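Peptide-binding protein (Photobacterium damsela subsp. piscicida, PDB 6SQX) cleaves the peptidoglycan of potentially competing bacteria as a secreted NlpC/P60 endopeptidase, probably by a cysteine-peptidase mechanism. Local coordinates at residues 228-233 with 259-264; 266-271 with 278-283; 421-426 with 458-463. All blocks are in the same frame, centred on the assembly; numbering follows the deposited sequence. Where two conformers were deposited one is given.

Contact 1: 228-233 with 259-264; sequences RYRLVT and LPEHKG
R230 swings CG to the far side from its own N (chi1 -179°) and bends again further out, while E261 turns its carboxylate aside at chi2 (-90°). The guanidinium edge meets the carboxylate, their planes 28° apart, across neighbouring strands of a five-stranded antiparallel sheet. Its strand order, 4-3-2-1-5, is the same as in the sheet of the protein's SH3 domain, so a second SH3-like barrel is probable. The result is a salt bridge with two contacts. R230 NH1 donates to E261 OE1 at 2.7 Å, almost straight and within the guanidinium plane; NE approaches OE2, but the modelled separation is too short to be trusted in detail. G264 N also donates to E261 OE1, at 2.8 Å, from the opposite face of the carboxylate, so that one oxygen is gripped by two N-H groups and the carboxylate's rotation is restrained.

Behind the charged pair, V232 CG1 packs on E261 CB at 3.6 Å, shielding the aliphatic base of the glutamate. V232 and L259 form a hydrogen-bonded pair, with V232 N to L259 O at 2.8 Å and L259 N to V232 O at 3.0 Å. Further along, P260 CB lies over one face of the Y229 ring, 4.0 Å from its centroid, a CH-pi contact. Beside R230 and E261 a water bridges the strands, accepting from R230 N and donating to E261 O at 2.7 Å.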
# COMPACT_ATOMS: atom_id res chain seq x y z
N ARG A 228 -15.17 10.52 -19.55
CA ARG A 228 -15.28 11.86 -20.13
C ARG A 228 -14.97 12.96 -19.13
O ARG A 228 -14.80 14.11 -19.55
CB ARG A 228 -16.67 12.08 -20.74
CG ARG A 228 -16.94 11.17 -21.93
CD ARG A 228 -18.34 11.35 -22.48
NE ARG A 228 -18.60 10.38 -23.55
CZ ARG A 228 -19.79 10.18 -24.11
NH1 ARG A 228 -19.92 9.27 -25.07
NH2 ARG A 228 -20.85 10.89 -23.72
N TYR A 229 -14.90 12.63 -17.83
CA TYR A 229 -14.72 13.67 -16.83
C TYR A 229 -13.24 13.98 -16.66
O TYR A 229 -12.38 13.10 -16.78
CB TYR A 229 -15.23 13.22 -15.46
CG TYR A 229 -16.73 13.29 -15.28
CD1 TYR A 229 -17.36 14.50 -15.04
CD2 TYR A 229 -17.51 12.13 -15.32
CE1 TYR A 229 -18.73 14.56 -14.85
CE2 TYR A 229 -18.86 12.19 -15.14
CZ TYR A 229 -19.47 13.40 -14.90
OH TYR A 229 -20.84 13.42 -14.73
N ARG A 230 -12.97 15.24 -16.30
CA ARG A 230 -11.72 15.55 -15.63
C ARG A 230 -11.69 14.82 -14.30
O ARG A 230 -12.72 14.70 -13.62
CB ARG A 230 -11.71 17.05 -15.39
CG ARG A 230 -10.52 17.61 -14.73
CD ARG A 230 -10.53 19.16 -14.96
NE ARG A 230 -11.80 19.77 -14.54
CZ ARG A 230 -12.76 20.28 -15.33
NH1 ARG A 230 -13.87 20.74 -14.77
NH2 ARG A 230 -12.62 20.38 -16.64
N LEU A 231 -10.53 14.29 -13.93
CA LEU A 231 -10.35 13.60 -12.66
C LEU A 231 -9.48 14.44 -11.72
O LEU A 231 -8.58 15.17 -12.16
CB LEU A 231 -9.68 12.23 -12.88
CG LEU A 231 -10.50 11.27 -13.74
CD1 LEU A 231 -9.66 10.00 -14.03
CD2 LEU A 231 -11.81 10.87 -13.05
N VAL A 232 -9.77 14.32 -10.42
CA VAL A 232 -9.03 15.05 -9.41
C VAL A 232 -8.58 14.07 -8.34
O VAL A 232 -9.08 12.94 -8.21
CB VAL A 232 -9.82 16.21 -8.76
CG1 VAL A 232 -10.12 17.31 -9.77
CG2 VAL A 232 -11.10 15.69 -8.08
N THR A 233 -7.65 14.53 -7.50
CA THR A 233 -7.11 13.70 -6.44
C THR A 233 -6.84 14.61 -5.24
O THR A 233 -6.50 15.79 -5.44
CB THR A 233 -5.84 12.95 -6.92
OG1 THR A 233 -5.49 11.90 -6.01
CG2 THR A 233 -4.65 13.91 -7.18
N LEU A 259 -11.16 10.83 -8.60
CA LEU A 259 -12.60 11.00 -8.71
C LEU A 259 -12.95 12.06 -9.74
O LEU A 259 -12.15 12.98 -9.99
CB LEU A 259 -13.19 11.44 -7.35
CG LEU A 259 -13.07 10.38 -6.24
CD1 LEU A 259 -13.31 11.03 -4.85
CD2 LEU A 259 -14.10 9.24 -6.48
N PRO A 260 -14.13 11.97 -10.35
CA PRO A 260 -14.56 13.00 -11.31
C PRO A 260 -14.79 14.35 -10.65
O PRO A 260 -15.11 14.46 -9.47
CB PRO A 260 -15.90 12.45 -11.85
CG PRO A 260 -15.84 10.96 -11.60
CD PRO A 260 -15.09 10.84 -10.28
N GLU A 261 -14.69 15.40 -11.48
CA GLU A 261 -14.97 16.74 -11.03
C GLU A 261 -15.59 17.51 -12.20
O GLU A 261 -15.17 17.38 -13.35
CB GLU A 261 -13.65 17.41 -10.58
CG GLU A 261 -13.69 18.93 -10.40
CD GLU A 261 -13.31 19.68 -11.67
OE1 GLU A 261 -14.12 20.52 -12.12
OE2 GLU A 261 -12.20 19.45 -12.23
N HIS A 262 -16.63 18.29 -11.89
CA HIS A 262 -17.31 19.09 -12.90
C HIS A 262 -17.61 20.45 -12.29
O HIS A 262 -18.17 20.53 -11.19
CB HIS A 262 -18.60 18.36 -13.31
CG HIS A 262 -19.43 19.13 -14.29
ND1 HIS A 262 -19.14 19.17 -15.64
CD2 HIS A 262 -20.53 19.90 -14.12
CE1 HIS A 262 -20.03 19.93 -16.26
NE2 HIS A 262 -20.88 20.39 -15.36
N LYS A 263 -17.20 21.52 -12.99
CA LYS A 263 -17.42 22.89 -12.51
C LYS A 263 -16.88 23.09 -11.10
O LYS A 263 -17.41 23.90 -10.32
CB LYS A 263 -18.87 23.36 -12.67
CG LYS A 263 -19.27 23.48 -14.15
CD LYS A 263 -20.75 23.84 -14.31
CE LYS A 263 -21.18 23.84 -15.79
NZ LYS A 263 -22.66 23.94 -15.98
N GLY A 264 -15.76 22.43 -10.81
CA GLY A 264 -15.09 22.57 -9.53
C GLY A 264 -15.66 21.77 -8.39
O GLY A 264 -15.16 21.88 -7.25
O HOH W 1 -15.13 17.23 -16.00

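Contact 2: 266-271 with 278-283; sequences LKIPVK and TLLTVN
I268 and L280 pair as a hydrogen-bonded couple at the middle of a beta hairpin formed by strands 265-271 and 277-281. I268 N donates to L280 O at 2.9 Å and L280 N returns a bond to I268 O at 2.8 Å. V270 and T278 repeat the reciprocal pair of hydrogen bonds toward the turn, and V282 N to L266 O continues the ladder at the other end. The segment axes stand at 138°, so the two strands twist strongly against each other.

K267, on the face it shares with P269, L279 and T281, can be followed outward. Its CB lies 3.8 Å from L280 O. With CG anti to the carbonyl carbon (chi1 -60°) and the chain extended beyond, the methylenes run obliquely past T281: CG stays near OG1, CD passes between that hydroxyl and L279 CD1 (4.1 Å from the methyl), and CE comes within 3.3 Å of T281 OG1. NZ does not bond to the threonine; its partner is Y229 OH. On the same face L279 CD2 sits 4.0 Å from P269 N. P269 occupies a non-hydrogen-bonded pair, so its lack of an N-H costs this ladder nothing.

On the face of I268, V270, T278 and L280 the contacts are mostly apolar. The V282 and I268 side chains cross at about a right angle, V282 CG2 3.8 Å from I268 CG1. The five main-chain bonds set the register, and the side-chain contacts across it are largely van der Waals. The lysine contributes to the hairpin as an aliphatic rod, while its ammonium, probably charged, hydrogen-bonds to Y229 OH outside the hairpin.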
# COMPACT_ATOMS: atom_id res chain seq x y z
N LEU A 266 -16.48 18.05 -6.77
CA LEU A 266 -16.20 16.63 -6.77
C LEU A 266 -17.48 15.82 -6.99
O LEU A 266 -18.56 16.18 -6.52
CB LEU A 266 -15.66 16.31 -5.37
CG LEU A 266 -15.10 14.94 -5.09
CD1 LEU A 266 -13.82 14.80 -5.89
CD2 LEU A 266 -14.81 14.84 -3.60
N LYS A 267 -17.36 14.68 -7.67
CA LYS A 267 -18.44 13.70 -7.71
C LYS A 267 -17.95 12.39 -7.09
O LYS A 267 -16.79 12.00 -7.26
CB LYS A 267 -18.97 13.47 -9.13
CG LYS A 267 -19.54 14.73 -9.80
CD LYS A 267 -20.31 14.37 -11.07
CE LYS A 267 -21.18 15.52 -11.56
NZ LYS A 267 -22.10 15.02 -12.60
N ILE A 268 -18.81 11.76 -6.31
CA ILE A 268 -18.43 10.49 -5.68
C ILE A 268 -19.45 9.44 -6.08
O ILE A 268 -20.66 9.75 -6.19
CB ILE A 268 -18.33 10.59 -4.15
CG1 ILE A 268 -19.65 11.08 -3.55
CG2 ILE A 268 -17.17 11.45 -3.71
CD1 ILE A 268 -19.73 10.98 -2.01
N PRO A 269 -19.03 8.20 -6.29
CA PRO A 269 -19.99 7.14 -6.62
C PRO A 269 -20.69 6.71 -5.34
O PRO A 269 -20.06 6.55 -4.29
CB PRO A 269 -19.10 5.99 -7.13
CG PRO A 269 -17.77 6.22 -6.38
CD PRO A 269 -17.63 7.73 -6.33
N VAL A 270 -22.00 6.54 -5.44
CA VAL A 270 -22.78 6.04 -4.32
C VAL A 270 -23.64 4.89 -4.82
O VAL A 270 -23.94 4.77 -6.01
CB VAL A 270 -23.62 7.15 -3.65
CG1 VAL A 270 -22.70 8.23 -3.03
CG2 VAL A 270 -24.61 7.75 -4.65
N LYS A 271 -24.01 4.00 -3.88
CA LYS A 271 -24.78 2.81 -4.25
C LYS A 271 -26.26 3.16 -4.29
O LYS A 271 -26.83 3.61 -3.28
CB LYS A 271 -24.49 1.68 -3.25
CG LYS A 271 -25.01 0.31 -3.65
CD LYS A 271 -24.42 -0.71 -2.72
CE LYS A 271 -24.64 -2.12 -3.22
NZ LYS A 271 -23.85 -3.06 -2.37
N THR A 278 -24.08 5.34 -8.86
CA THR A 278 -24.42 6.59 -9.51
C THR A 278 -23.55 7.68 -8.91
O THR A 278 -23.17 7.62 -7.74
CB THR A 278 -25.91 6.90 -9.32
OG1 THR A 278 -26.29 7.99 -10.16
CG2 THR A 278 -26.20 7.25 -7.86
N LEU A 279 -23.21 8.68 -9.72
CA LEU A 279 -22.40 9.78 -9.23
C LEU A 279 -23.24 10.80 -8.47
O LEU A 279 -24.32 11.22 -8.92
CB LEU A 279 -21.66 10.45 -10.37
CG LEU A 279 -20.61 9.60 -11.08
CD1 LEU A 279 -19.98 10.44 -12.18
CD2 LEU A 279 -19.53 9.09 -10.12
N LEU A 280 -22.73 11.23 -7.32
CA LEU A 280 -23.34 12.28 -6.52
C LEU A 280 -22.41 13.48 -6.48
O LEU A 280 -21.24 13.33 -6.14
CB LEU A 280 -23.54 11.78 -5.10
CG LEU A 280 -23.96 12.80 -4.04
CD1 LEU A 280 -25.40 13.24 -4.34
CD2 LEU A 280 -23.82 12.23 -2.62
N THR A 281 -22.94 14.67 -6.79
CA THR A 281 -22.14 15.89 -6.69
C THR A 281 -22.02 16.34 -5.23
O THR A 281 -23.02 16.43 -4.51
CB THR A 281 -22.80 17.00 -7.50
OG1 THR A 281 -22.80 16.64 -8.87
CG2 THR A 281 -22.02 18.30 -7.35
N VAL A 282 -20.80 16.64 -4.80
CA VAL A 282 -20.50 17.06 -3.44
C VAL A 282 -20.27 18.57 -3.42
O VAL A 282 -19.58 19.11 -4.29
CB VAL A 282 -19.24 16.33 -2.94
CG1 VAL A 282 -18.91 16.69 -1.50
CG2 VAL A 282 -19.39 14.81 -3.09
N ASN A 283 -20.83 19.26 -2.44
CA ASN A 283 -20.47 20.67 -2.25
C ASN A 283 -18.99 20.77 -1.88
O ASN A 283 -18.57 20.25 -0.84
CB ASN A 283 -21.34 21.30 -1.16
CG ASN A 283 -22.75 21.65 -1.68
OD1 ASN A 283 -22.92 22.08 -2.83
ND2 ASN A 283 -23.76 21.47 -0.83

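Contact 3: 421-426 with 458-463; sequences KLVNGN and ALQSLW. With EDO (1,2-ethanediol), chain Q.
K421 meets Q460 where two antiparallel strands part: K421 O accepts from Q460 N at 2.9 Å, and the two side chains cross with CG of K421 4.1 Å from CG of Q460. The lysine chain then runs out, extended, away from the pair.

L422 comes next, in a non-hydrogen-bonded pair with L459 on the buried face. Its CG is anti to the carbonyl carbon (chi1 -49°), which carries CD2 across L459, 3.7 Å from its CA and also against CB.

V423 forms the hydrogen-bonded pair with A458. V423 O accepts from A458 N at 2.8 Å, and V423 N donates to A458 O at 3.0 Å. That same A458 O also receives Q460 NE2 at 3.0 Å, from the opposite face of the carbonyl. Q460 achieves this by bending back at chi2 (-60°); NE2 sits well above the A458 carbonyl plane, off a lone pair, while A458 O lies nearly in the Q460 amide plane. V423 CG2 lies beside this folded amide.

N424 leaves the ladder in an Asx turn, its OD1 accepting from N426 N at 2.9 Å. Its ND2 bonds both E428 and, at 3.2 Å, O1 of an ethanediol that probably came from the crystallisation liquor. G425 N is hydrogen-bonded to D456.

In the four-stranded mixed sheet, strand 457-459 is the outer neighbour of 419-424, with 429-433 on the other side, and L452 of helix 449-453 packs against both L422 and L459.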
# COMPACT_ATOMS: atom_id res chain seq x y z
N LYS A 421 14.84 -5.08 13.92
CA LYS A 421 15.07 -6.26 14.74
C LYS A 421 16.26 -6.06 15.70
O LYS A 421 17.31 -5.53 15.33
CB LYS A 421 15.33 -7.50 13.86
CG LYS A 421 15.50 -8.83 14.65
CD LYS A 421 15.58 -10.07 13.74
CE LYS A 421 16.12 -11.27 14.52
NZ LYS A 421 15.77 -12.53 13.82
N LEU A 422 16.09 -6.53 16.93
CA LEU A 422 17.15 -6.59 17.93
C LEU A 422 17.29 -8.03 18.39
O LEU A 422 16.33 -8.80 18.35
CB LEU A 422 16.76 -5.78 19.18
CG LEU A 422 16.24 -4.36 18.98
CD1 LEU A 422 15.76 -3.74 20.30
CD2 LEU A 422 17.33 -3.51 18.29
N VAL A 423 18.49 -8.40 18.83
CA VAL A 423 18.71 -9.73 19.42
C VAL A 423 19.50 -9.56 20.71
O VAL A 423 20.47 -8.80 20.75
CB VAL A 423 19.42 -10.69 18.43
CG1 VAL A 423 19.61 -12.04 19.03
CG2 VAL A 423 18.58 -10.85 17.19
N ASN A 424 19.10 -10.26 21.77
CA ASN A 424 19.86 -10.18 23.02
C ASN A 424 20.86 -11.33 23.13
O ASN A 424 21.03 -12.14 22.22
CB ASN A 424 18.96 -10.04 24.25
CG ASN A 424 18.20 -11.32 24.59
OD1 ASN A 424 18.49 -12.39 24.05
ND2 ASN A 424 17.24 -11.22 25.51
N GLY A 425 21.54 -11.40 24.28
CA GLY A 425 22.60 -12.39 24.45
C GLY A 425 22.10 -13.82 24.52
O GLY A 425 22.90 -14.75 24.34
N ASN A 426 20.81 -14.03 24.76
CA ASN A 426 20.16 -15.34 24.73
C ASN A 426 19.53 -15.65 23.38
O ASN A 426 18.79 -16.64 23.27
CB ASN A 426 19.07 -15.43 25.79
CG ASN A 426 19.63 -15.56 27.18
OD1 ASN A 426 20.62 -16.28 27.40
ND2 ASN A 426 19.03 -14.84 28.14
N ALA A 458 21.45 -6.17 20.51
CA ALA A 458 22.23 -5.98 19.29
C ALA A 458 21.27 -5.61 18.17
O ALA A 458 20.45 -6.43 17.75
CB ALA A 458 22.96 -7.27 18.91
N LEU A 459 21.37 -4.38 17.67
CA LEU A 459 20.55 -3.95 16.55
C LEU A 459 21.04 -4.58 15.25
O LEU A 459 22.24 -4.58 14.96
CB LEU A 459 20.58 -2.41 16.46
CG LEU A 459 19.66 -1.81 15.37
CD1 LEU A 459 18.85 -0.60 15.92
CD2 LEU A 459 20.46 -1.35 14.20
N GLN A 460 20.10 -5.12 14.47
CA GLN A 460 20.42 -5.80 13.22
C GLN A 460 20.27 -4.76 12.12
O GLN A 460 19.14 -4.42 11.72
CB GLN A 460 19.46 -6.97 13.04
CG GLN A 460 19.48 -7.94 14.20
CD GLN A 460 20.87 -8.53 14.39
OE1 GLN A 460 21.41 -9.18 13.48
NE2 GLN A 460 21.45 -8.31 15.57
N SER A 461 21.40 -4.20 11.66
CA SER A 461 21.36 -3.08 10.72
C SER A 461 20.73 -3.48 9.39
O SER A 461 21.01 -4.56 8.85
CB SER A 461 22.75 -2.52 10.47
OG SER A 461 22.68 -1.49 9.49
N LEU A 462 19.88 -2.61 8.84
CA LEU A 462 19.33 -2.88 7.52
C LEU A 462 20.42 -3.00 6.47
O LEU A 462 20.23 -3.68 5.45
CB LEU A 462 18.33 -1.80 7.10
CG LEU A 462 16.91 -1.96 7.63
CD1 LEU A 462 16.85 -1.80 9.14
CD2 LEU A 462 15.97 -0.97 6.93
N TRP A 463 21.57 -2.35 6.68
CA TRP A 463 22.69 -2.49 5.73
C TRP A 463 23.23 -3.90 5.68
O TRP A 463 23.93 -4.24 4.72
CB TRP A 463 23.85 -1.57 6.11
CG TRP A 463 23.60 -0.11 5.86
CD1 TRP A 463 23.36 0.87 6.80
CD2 TRP A 463 23.55 0.54 4.58
NE1 TRP A 463 23.19 2.07 6.17
CE2 TRP A 463 23.29 1.90 4.81
CE3 TRP A 463 23.70 0.09 3.26
CZ2 TRP A 463 23.20 2.84 3.78
CZ3 TRP A 463 23.62 1.01 2.23
CH2 TRP A 463 23.37 2.38 2.49
C1 EDO Q . 17.33 -7.77 27.78
O1 EDO Q . 16.51 -8.92 27.55
C2 EDO Q . 18.72 -8.05 27.25
O2 EDO Q . 19.30 -9.17 27.94

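How the contacts relate
Contacts 1 and 2 belong to one five-stranded antiparallel sheet, with centres 11 Å apart. Strands 230-234, 259-262, 265-271 and 277-281 lie side by side in chain order, with 289-291 added beyond 230-234. The two contacts join directly, through the backbone bond from K267 N to P260 O and the packing of V232 on L266 and of Y229 on L279. Contact 3 comes last along the chain, in a separate mixed sheet, about 50 Å from either of the others between centres. The two sheets lie on opposite sides of the chain's centre, consistent with separate modules; the first is probably SH3-like, its strand order matching that of the SH3 domain's sheet.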